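PDB 7C5W: iota-carbonic anhydrase from Nostoc sp. PCC 7120 = FACHB-418, which catalyses the hydration of carbon dioxide to bicarbonate without a metal cofactor, working as a homotetramer built as a dimer of dimers. Local coordinates for residues A[66-77]-A[165-173]; A[131-139]-A[150-159]. All blocks are in the same frame, centred on the assembly; numbering follows the deposited sequence.

Contact 1: A[66-77]-A[165-173]; sequences AYGYQFGPVLFK and LRIITHHSS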
loop_
_atom_site.group_PDB
_atom_site.type_symbol
_atom_site.label_atom_id
_atom_site.label_comp_id
_atom_site.label_asym_id
_atom_site.label_seq_id
_atom_site.Cartn_x
_atom_site.Cartn_y
_atom_site.Cartn_z
ATOM N N ALA A 66 6.052 -14.650 -14.612
ATOM C CA ALA A 66 5.272 -14.946 -13.388
ATOM C C ALA A 66 6.007 -14.444 -12.136
ATOM O O ALA A 66 5.321 -14.185 -11.136
ATOM C CB ALA A 66 4.974 -16.422 -13.295
ATOM N N TYR A 67 7.337 -14.312 -12.193
ATOM C CA TYR A 67 8.185 -13.841 -11.068
ATOM C C TYR A 67 8.564 -12.374 -11.288
ATOM O O TYR A 67 8.225 -11.809 -12.343
ATOM C CB TYR A 67 9.390 -14.760 -10.889
ATOM C CG TYR A 67 9.055 -16.104 -10.289
ATOM C CD1 TYR A 67 8.552 -17.136 -11.066
ATOM C CD2 TYR A 67 9.219 -16.339 -8.936
ATOM C CE1 TYR A 67 8.228 -18.364 -10.514
ATOM C CE2 TYR A 67 8.910 -17.563 -8.371
ATOM C CZ TYR A 67 8.415 -18.583 -9.163
ATOM O OH TYR A 67 8.115 -19.792 -8.602
ATOM N N GLY A 68 9.224 -11.764 -10.302
ATOM C CA GLY A 68 9.490 -10.312 -10.276
ATOM C C GLY A 68 10.956 -9.982 -10.063
ATOM O O GLY A 68 11.232 -8.949 -9.424
ATOM N N TYR A 69 11.864 -10.784 -10.631
ATOM C CA TYR A 69 13.335 -10.581 -10.556
ATOM C C TYR A 69 13.715 -9.223 -11.153
ATOM O O TYR A 69 14.778 -8.703 -10.777
ATOM C CB TYR A 69 14.064 -11.752 -11.214
ATOM C CG TYR A 69 14.022 -12.997 -10.362
ATOM C CD1 TYR A 69 14.783 -13.080 -9.208
ATOM C CD2 TYR A 69 13.203 -14.074 -10.682
ATOM C CE1 TYR A 69 14.752 -14.208 -8.407
ATOM C CE2 TYR A 69 13.170 -15.213 -9.891
ATOM C CZ TYR A 69 13.942 -15.277 -8.745
ATOM O OH TYR A 69 13.917 -16.367 -7.919
ATOM N N GLN A 70 12.856 -8.657 -12.007
ATOM C CA GLN A 70 13.047 -7.313 -12.615
ATOM C C GLN A 70 13.090 -6.228 -11.530
ATOM O O GLN A 70 13.730 -5.206 -11.777
ATOM C CB GLN A 70 11.938 -6.997 -13.620
ATOM C CG GLN A 70 11.964 -7.889 -14.856
ATOM C CD GLN A 70 11.141 -9.148 -14.696
ATOM O OE1 GLN A 70 10.774 -9.546 -13.587
ATOM N NE2 GLN A 70 10.848 -9.790 -15.818
ATOM N N PHE A 71 12.439 -6.422 -10.378
ATOM C CA PHE A 71 12.345 -5.395 -9.303
ATOM C C PHE A 71 13.576 -5.437 -8.398
ATOM O O PHE A 71 13.752 -4.497 -7.609
ATOM C CB PHE A 71 11.104 -5.601 -8.434
ATOM C CG PHE A 71 9.806 -5.623 -9.195
ATOM C CD1 PHE A 71 9.487 -4.613 -10.084
ATOM C CD2 PHE A 71 8.897 -6.642 -9.006
ATOM C CE1 PHE A 71 8.297 -4.638 -10.785
ATOM C CE2 PHE A 71 7.707 -6.663 -9.707
ATOM C CZ PHE A 71 7.408 -5.664 -10.596
ATOM N N GLY A 72 14.374 -6.500 -8.498
ATOM C CA GLY A 72 15.448 -6.841 -7.545
ATOM C C GLY A 72 15.286 -8.281 -7.064
ATOM O O GLY A 72 14.635 -9.096 -7.719
ATOM N N PRO A 73 15.849 -8.651 -5.900
ATOM C CA PRO A 73 15.756 -10.029 -5.426
ATOM C C PRO A 73 14.297 -10.448 -5.233
ATOM O O PRO A 73 13.496 -9.615 -4.818
ATOM C CB PRO A 73 16.488 -9.994 -4.082
ATOM C CG PRO A 73 16.382 -8.536 -3.663
ATOM C CD PRO A 73 16.569 -7.777 -4.961
ATOM N N VAL A 74 14.001 -11.705 -5.574
ATOM C CA VAL A 74 12.740 -12.409 -5.214
ATOM C C VAL A 74 13.020 -13.271 -3.981
ATOM O O VAL A 74 14.099 -13.901 -3.926
ATOM C CB VAL A 74 12.217 -13.252 -6.385
ATOM C CG1 VAL A 74 11.021 -14.093 -5.964
ATOM C CG2 VAL A 74 11.888 -12.378 -7.584
ATOM N N LEU A 75 12.093 -13.277 -3.023
ATOM C CA LEU A 75 12.209 -14.090 -1.788
ATOM C C LEU A 75 11.687 -15.502 -2.093
ATOM O O LEU A 75 10.519 -15.822 -1.757
ATOM C CB LEU A 75 11.441 -13.402 -0.661
ATOM C CG LEU A 75 12.099 -12.156 -0.066
ATOM C CD1 LEU A 75 12.398 -11.108 -1.129
ATOM C CD2 LEU A 75 11.212 -11.569 1.024
ATOM N N PHE A 76 12.540 -16.312 -2.729
ATOM C CA PHE A 76 12.219 -17.671 -3.231
ATOM C C PHE A 76 13.008 -18.712 -2.430
ATOM O O PHE A 76 14.248 -18.835 -2.607
ATOM C CB PHE A 76 12.504 -17.746 -4.730
ATOM C CG PHE A 76 12.061 -19.017 -5.406
ATOM C CD1 PHE A 76 11.085 -19.823 -4.841
ATOM C CD2 PHE A 76 12.593 -19.384 -6.636
ATOM C CE1 PHE A 76 10.672 -20.984 -5.479
ATOM C CE2 PHE A 76 12.179 -20.545 -7.267
ATOM C CZ PHE A 76 11.217 -21.340 -6.693
ATOM N N LYS A 77 12.316 -19.429 -1.543
ATOM C CA LYS A 77 12.868 -20.637 -0.877
ATOM C C LYS A 77 12.139 -21.842 -1.456
ATOM O O LYS A 77 11.027 -22.162 -1.033
ATOM C CB LYS A 77 12.769 -20.539 0.648
ATOM C CG LYS A 77 13.495 -21.656 1.391
ATOM C CD LYS A 77 12.580 -22.812 1.726
ATOM C CE LYS A 77 13.185 -24.182 1.522
ATOM N NZ LYS A 77 12.123 -25.211 1.426
ATOM N N LEU A 165 0.112 -9.613 -12.056
ATOM C CA LEU A 165 0.582 -10.130 -10.744
ATOM C C LEU A 165 1.930 -10.841 -10.916
ATOM O O LEU A 165 2.003 -11.791 -11.714
ATOM C CB LEU A 165 -0.482 -11.083 -10.191
ATOM C CG LEU A 165 -1.555 -10.424 -9.340
ATOM C CD1 LEU A 165 -2.389 -9.460 -10.178
ATOM C CD2 LEU A 165 -2.432 -11.475 -8.683
ATOM N N ARG A 166 2.941 -10.405 -10.169
ATOM C CA ARG A 166 4.306 -10.986 -10.178
ATOM C C ARG A 166 4.627 -11.528 -8.787
ATOM O O ARG A 166 4.372 -10.807 -7.786
ATOM C CB ARG A 166 5.332 -9.929 -10.586
ATOM C CG ARG A 166 4.835 -8.994 -11.678
ATOM C CD ARG A 166 4.832 -9.647 -13.042
ATOM N NE ARG A 166 6.195 -9.763 -13.537
ATOM C CZ ARG A 166 6.848 -8.802 -14.176
ATOM N NH1 ARG A 166 6.254 -7.644 -14.411
ATOM N NH2 ARG A 166 8.093 -8.998 -14.568
ATOM N N ILE A 167 5.182 -12.742 -8.734
ATOM C CA ILE A 167 5.693 -13.384 -7.492
ATOM C C ILE A 167 6.968 -12.660 -7.046
ATOM O O ILE A 167 7.961 -12.647 -7.802
ATOM C CB ILE A 167 5.935 -14.887 -7.722
ATOM C CG1 ILE A 167 4.630 -15.619 -8.055
ATOM C CG2 ILE A 167 6.654 -15.505 -6.539
ATOM C CD1 ILE A 167 4.837 -16.937 -8.771
ATOM N N ILE A 168 6.923 -12.080 -5.847
ATOM C CA ILE A 168 8.081 -11.437 -5.164
ATOM C C ILE A 168 8.448 -12.263 -3.929
ATOM O O ILE A 168 9.543 -12.037 -3.371
ATOM C CB ILE A 168 7.740 -9.979 -4.804
ATOM C CG1 ILE A 168 6.515 -9.892 -3.886
ATOM C CG2 ILE A 168 7.563 -9.165 -6.077
ATOM C CD1 ILE A 168 6.306 -8.530 -3.247
ATOM N N THR A 169 7.571 -13.186 -3.520
ATOM C CA THR A 169 7.794 -14.105 -2.374
ATOM C C THR A 169 7.216 -15.486 -2.707
ATOM O O THR A 169 6.062 -15.552 -3.138
ATOM C CB THR A 169 7.187 -13.572 -1.069
ATOM O OG1 THR A 169 7.600 -12.225 -0.836
ATOM C CG2 THR A 169 7.588 -14.414 0.122
ATOM N N HIS A 170 8.002 -16.536 -2.466
ATOM C CA HIS A 170 7.679 -17.951 -2.756
ATOM C C HIS A 170 8.434 -18.836 -1.760
ATOM O O HIS A 170 9.619 -19.095 -1.975
ATOM C CB HIS A 170 8.044 -18.275 -4.207
ATOM C CG HIS A 170 7.503 -19.575 -4.697
ATOM N ND1 HIS A 170 7.051 -20.555 -3.836
ATOM C CD2 HIS A 170 7.362 -20.067 -5.946
ATOM C CE1 HIS A 170 6.646 -21.594 -4.533
ATOM N NE2 HIS A 170 6.834 -21.326 -5.828
ATOM N N HIS A 171 7.770 -19.244 -0.684
ATOM C CA HIS A 171 8.314 -20.171 0.334
ATOM C C HIS A 171 7.527 -21.479 0.239
ATOM O O HIS A 171 6.313 -21.449 0.499
ATOM C CB HIS A 171 8.257 -19.510 1.714
ATOM C CG HIS A 171 8.979 -20.235 2.799
ATOM N ND1 HIS A 171 9.633 -19.566 3.811
ATOM C CD2 HIS A 171 9.122 -21.553 3.062
ATOM C CE1 HIS A 171 10.146 -20.443 4.654
ATOM N NE2 HIS A 171 9.853 -21.670 4.211
ATOM N N SER A 172 8.200 -22.565 -0.147
ATOM C CA SER A 172 7.634 -23.933 -0.287
ATOM C C SER A 172 8.402 -24.886 0.635
ATOM O O SER A 172 9.639 -24.817 0.640
ATOM C CB SER A 172 7.693 -24.379 -1.724
ATOM O OG SER A 172 6.752 -25.407 -1.979
ATOM N N SER A 173 7.691 -25.720 1.395
ATOM C CA SER A 173 8.273 -26.681 2.365
ATOM C C SER A 173 7.483 -28.000 2.368
ATOM O O SER A 173 6.214 -27.976 2.298
ATOM C CB SER A 173 8.339 -26.077 3.747
ATOM O OG SER A 173 7.042 -25.728 4.225
#
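L75, F76 and K77, strand 75-77, pair in parallel with 169-173; the backbone bonds begin at the corner residue, L75 N to I168 O, and continue with H170 N to L75 O (2.7 Å), K77 N to H170 O and S172 N to K77 O. Nearer the end of helix 52-66, I167 N gives an almost straight bond (178°) to A66 O. Two side chains add polar links. R166 folds back through bends at chi2 and chi3, which brings NE to 3.1 Å from Y67 O, above that carbonyl's plane, while its NH1 pairs with D160. Cut back to an alanine, R166 is likely to leave Y67 O without this donor and D160 without its salt-bridge mate. K77 NZ reaches S172 O at 2.6 Å, in the carbonyl plane; on the way its CD passes off-centre over the H171 ring. Aromatic and apolar contacts fill in the rest. F76 and H170, both with CG anti to the backbone N, point the same way and form an offset stack, planes at 28°. I167 lays CD1 over one face of the Y67 ring, 4.0 Å from its centroid, and the ring's OH bonds W36. F76 lies beside Y97, and S172 OG bonds T79; Y97 and T79 bind bicarbonate. Strand 165-173 is bordered by 75-77 and by 148-159, with helices 26-50 and 91-99 packed against I167 and Y67.

Contact 2: A[131-139]-A[150-159]; sequences NTATTMGNV and TVDKTWQFLK
T135 and W155 are a hydrogen-bonded pair across two antiparallel strands, T135 N giving to W155 O at 2.9 Å and W155 N returning to T135 O. The same two-way bonding recurs at A133 with F157, G137 with K153 and V139 with V151; K159 N to N131 O (3.2 Å) adds one more bond beyond them. On the sheet face that carries W155, T135 OG1 sits at the edge of the indole, in its plane, 3.7 Å from CE3. K153 starts out extended but bends at chi3 (-65°) and chi4, laying CD over one face of that indole, while F157 CZ covers the opposite one. V139 CG2 packs against K153 CE at 3.5 Å. A water bridges T135 OG1 and K153 O, donating to the carbonyl at 2.6 Å. On the other face, T132 CG2 meets L158 CD1 at 3.6 Å, and T134 crosses Q156 at a slant, its OG1 near Q156 CG. Further out, S172 holds K153 NZ, and W36 meets W155 edge-to-face; V29, A32 and Q33 of helix 26-50 cover the W155 side of the sheet. The threonine-rich face instead meets the second subunit, whose Q156 bonds T134 and whose H171 bonds T154. The arrangement is a beta hairpin in the mixed sheet, one face under a helix and the other against the second subunit; its V151 end lies beside the bicarbonate-binding T79.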
loop_
_atom_site.group_PDB
_atom_site.type_symbol
_atom_site.label_atom_id
_atom_site.label_comp_id
_atom_site.label_asym_id
_atom_site.label_seq_id
_atom_site.Cartn_x
_atom_site.Cartn_y
_atom_site.Cartn_z
ATOM N N ASN A 131 -1.798 -3.305 -2.858
ATOM C CA ASN A 131 -0.979 -3.504 -4.076
ATOM C C ASN A 131 -0.443 -4.946 -4.139
ATOM O O ASN A 131 -0.059 -5.398 -5.247
ATOM C CB ASN A 131 0.166 -2.500 -4.107
ATOM C CG ASN A 131 0.481 -2.092 -5.523
ATOM O OD1 ASN A 131 1.486 -2.530 -6.079
ATOM N ND2 ASN A 131 -0.398 -1.289 -6.113
ATOM N N THR A 132 -0.369 -5.635 -2.999
ATOM C CA THR A 132 0.142 -7.024 -2.909
ATOM C C THR A 132 -0.928 -7.910 -2.281
ATOM O O THR A 132 -1.919 -7.380 -1.748
ATOM C CB THR A 132 1.460 -7.115 -2.132
ATOM O OG1 THR A 132 1.170 -7.041 -0.738
ATOM C CG2 THR A 132 2.448 -6.036 -2.511
ATOM N N ALA A 133 -0.721 -9.218 -2.375
ATOM C CA ALA A 133 -1.615 -10.269 -1.851
ATOM C C ALA A 133 -0.767 -11.501 -1.522
ATOM O O ALA A 133 0.031 -11.926 -2.380
ATOM C CB ALA A 133 -2.698 -10.565 -2.860
ATOM N N THR A 134 -0.900 -12.012 -0.300
ATOM C CA THR A 134 -0.193 -13.217 0.192
ATOM C C THR A 134 -1.214 -14.351 0.280
ATOM O O THR A 134 -2.347 -14.079 0.694
ATOM C CB THR A 134 0.513 -12.902 1.513
ATOM O OG1 THR A 134 1.234 -11.688 1.324
ATOM C CG2 THR A 134 1.474 -13.980 1.958
ATOM N N THR A 135 -0.841 -15.556 -0.156
ATOM C CA THR A 135 -1.636 -16.801 0.021
ATOM C C THR A 135 -0.788 -17.789 0.819
ATOM O O THR A 135 0.441 -17.773 0.651
ATOM C CB THR A 135 -2.077 -17.412 -1.315
ATOM O OG1 THR A 135 -0.946 -17.978 -1.988
ATOM C CG2 THR A 135 -2.771 -16.405 -2.207
ATOM N N MET A 136 -1.420 -18.564 1.700
ATOM C CA MET A 136 -0.778 -19.691 2.417
ATOM C C MET A 136 -1.736 -20.874 2.358
ATOM O O MET A 136 -2.962 -20.659 2.478
ATOM C CB MET A 136 -0.458 -19.360 3.879
ATOM C CG MET A 136 0.153 -20.523 4.629
ATOM S SD MET A 136 0.738 -20.090 6.295
ATOM C CE MET A 136 2.303 -19.320 5.890
ATOM N N GLY A 137 -1.185 -22.067 2.160
ATOM C CA GLY A 137 -1.957 -23.318 2.136
ATOM C C GLY A 137 -1.154 -24.464 1.558
ATOM O O GLY A 137 0.092 -24.404 1.568
ATOM N N ASN A 138 -1.859 -25.475 1.056
ATOM C CA ASN A 138 -1.254 -26.648 0.389
ATOM C C ASN A 138 -1.318 -26.450 -1.123
ATOM O O ASN A 138 -2.240 -25.772 -1.612
ATOM C CB ASN A 138 -1.914 -27.953 0.833
ATOM C CG ASN A 138 -1.599 -28.283 2.275
ATOM O OD1 ASN A 138 -0.447 -28.176 2.713
ATOM N ND2 ASN A 138 -2.622 -28.669 3.020
ATOM N N VAL A 139 -0.315 -26.996 -1.808
ATOM C CA VAL A 139 -0.308 -27.248 -3.271
ATOM C C VAL A 139 0.035 -28.727 -3.467
ATOM O O VAL A 139 0.981 -29.221 -2.841
ATOM C CB VAL A 139 0.676 -26.314 -3.995
ATOM C CG1 VAL A 139 0.620 -26.500 -5.503
ATOM C CG2 VAL A 139 0.427 -24.858 -3.624
ATOM N N THR A 150 2.718 -33.277 -1.859
ATOM C CA THR A 150 2.023 -32.192 -1.126
ATOM C C THR A 150 3.088 -31.273 -0.516
ATOM O O THR A 150 4.004 -31.788 0.147
ATOM C CB THR A 150 1.030 -32.784 -0.116
ATOM O OG1 THR A 150 0.023 -33.455 -0.871
ATOM C CG2 THR A 150 0.361 -31.750 0.762
ATOM N N VAL A 151 2.971 -29.963 -0.761
ATOM C CA VAL A 151 3.846 -28.924 -0.144
ATOM C C VAL A 151 2.978 -27.941 0.649
ATOM O O VAL A 151 1.793 -27.755 0.291
ATOM C CB VAL A 151 4.672 -28.194 -1.222
ATOM C CG1 VAL A 151 5.666 -29.130 -1.896
ATOM C CG2 VAL A 151 3.788 -27.522 -2.258
ATOM N N ASP A 152 3.560 -27.344 1.684
ATOM C CA ASP A 152 3.041 -26.130 2.362
ATOM C C ASP A 152 3.635 -24.914 1.647
ATOM O O ASP A 152 4.877 -24.783 1.698
ATOM C CB ASP A 152 3.441 -26.130 3.834
ATOM C CG ASP A 152 3.080 -27.408 4.576
ATOM O OD1 ASP A 152 2.022 -28.001 4.252
ATOM O OD2 ASP A 152 3.842 -27.776 5.499
ATOM N N LYS A 153 2.806 -24.072 1.007
ATOM C CA LYS A 153 3.288 -22.984 0.116
ATOM C C LYS A 153 2.733 -21.612 0.515
ATOM O O LYS A 153 1.489 -21.462 0.609
ATOM C CB LYS A 153 2.905 -23.234 -1.342
ATOM C CG LYS A 153 3.741 -22.432 -2.336
ATOM C CD LYS A 153 3.479 -22.778 -3.763
ATOM C CE LYS A 153 3.876 -24.194 -4.123
ATOM N NZ LYS A 153 5.346 -24.336 -4.250
ATOM N N THR A 154 3.641 -20.635 0.644
ATOM C CA THR A 154 3.334 -19.187 0.749
ATOM C C THR A 154 3.774 -18.473 -0.533
ATOM O O THR A 154 4.942 -18.623 -0.889
ATOM C CB THR A 154 4.025 -18.566 1.964
ATOM O OG1 THR A 154 3.527 -19.278 3.091
ATOM C CG2 THR A 154 3.763 -17.083 2.102
ATOM N N TRP A 155 2.861 -17.753 -1.193
ATOM C CA TRP A 155 3.144 -16.820 -2.323
ATOM C C TRP A 155 2.853 -15.378 -1.893
ATOM O O TRP A 155 1.904 -15.170 -1.109
ATOM C CB TRP A 155 2.275 -17.138 -3.537
ATOM C CG TRP A 155 2.801 -18.189 -4.457
ATOM C CD1 TRP A 155 4.027 -18.237 -5.048
ATOM C CD2 TRP A 155 2.063 -19.311 -4.962
ATOM N NE1 TRP A 155 4.108 -19.329 -5.867
ATOM C CE2 TRP A 155 2.923 -20.007 -5.834
ATOM C CE3 TRP A 155 0.763 -19.791 -4.763
ATOM C CZ2 TRP A 155 2.528 -21.170 -6.493
ATOM C CZ3 TRP A 155 0.373 -20.937 -5.420
ATOM C CH2 TRP A 155 1.246 -21.614 -6.273
ATOM N N GLN A 156 3.597 -14.412 -2.427
ATOM C CA GLN A 156 3.189 -12.983 -2.388
ATOM C C GLN A 156 3.211 -12.442 -3.818
ATOM O O GLN A 156 4.238 -12.578 -4.471
ATOM C CB GLN A 156 4.092 -12.160 -1.471
ATOM C CG GLN A 156 3.571 -10.749 -1.222
ATOM C CD GLN A 156 4.491 -9.938 -0.340
ATOM O OE1 GLN A 156 4.219 -8.787 -0.013
ATOM N NE2 GLN A 156 5.602 -10.525 0.052
ATOM N N PHE A 157 2.088 -11.900 -4.279
ATOM C CA PHE A 157 1.934 -11.298 -5.620
ATOM C C PHE A 157 1.966 -9.776 -5.498
ATOM O O PHE A 157 1.286 -9.226 -4.611
ATOM C CB PHE A 157 0.635 -11.779 -6.260
ATOM C CG PHE A 157 0.597 -13.271 -6.469
ATOM C CD1 PHE A 157 1.198 -13.847 -7.580
ATOM C CD2 PHE A 157 -0.002 -14.099 -5.531
ATOM C CE1 PHE A 157 1.175 -15.222 -7.760
ATOM C CE2 PHE A 157 -0.030 -15.471 -5.719
ATOM C CZ PHE A 157 0.562 -16.029 -6.828
ATOM N N LEU A 158 2.760 -9.133 -6.350
ATOM C CA LEU A 158 2.739 -7.663 -6.567
ATOM C C LEU A 158 2.135 -7.368 -7.949
ATOM O O LEU A 158 2.523 -8.029 -8.931
ATOM C CB LEU A 158 4.168 -7.132 -6.442
ATOM C CG LEU A 158 4.354 -5.645 -6.723
ATOM C CD1 LEU A 158 3.632 -4.809 -5.691
ATOM C CD2 LEU A 158 5.830 -5.281 -6.731
ATOM N N LYS A 159 1.182 -6.441 -8.011
ATOM C CA LYS A 159 0.558 -5.962 -9.274
ATOM C C LYS A 159 1.450 -4.852 -9.837
ATOM O O LYS A 159 1.540 -3.780 -9.190
ATOM C CB LYS A 159 -0.867 -5.481 -8.992
ATOM C CG LYS A 159 -1.676 -5.056 -10.208
ATOM C CD LYS A 159 -3.135 -4.911 -9.865
ATOM C CE LYS A 159 -4.063 -5.035 -11.049
ATOM N NZ LYS A 159 -5.439 -5.390 -10.628
HETATM O O HOH W 1 -0.316 -20.679 -1.112
#

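From the N terminus, the chain passes through helices 26-50 and 52-66 before 66-77 enters contact 1, whose partner, 165-173, arrives 88 residues later. The long loop so closed carries helix 91-99 and strand 116-128, and wholly encloses contact 2, a short hairpin closure between 131-139 and 150-159. Strand 148-159 leads on to 165-173, its neighbour in the sheet, so the two contacts join directly: S173 O and D152 N are 2.8 Å apart, and R166 N and L158 O 2.7 Å, both probable hydrogen bonds. With this direct pairing between them, they give the order 75-77, 165-173, 148-159, 132-143, with 116-128 beyond, and both reach the second subunit.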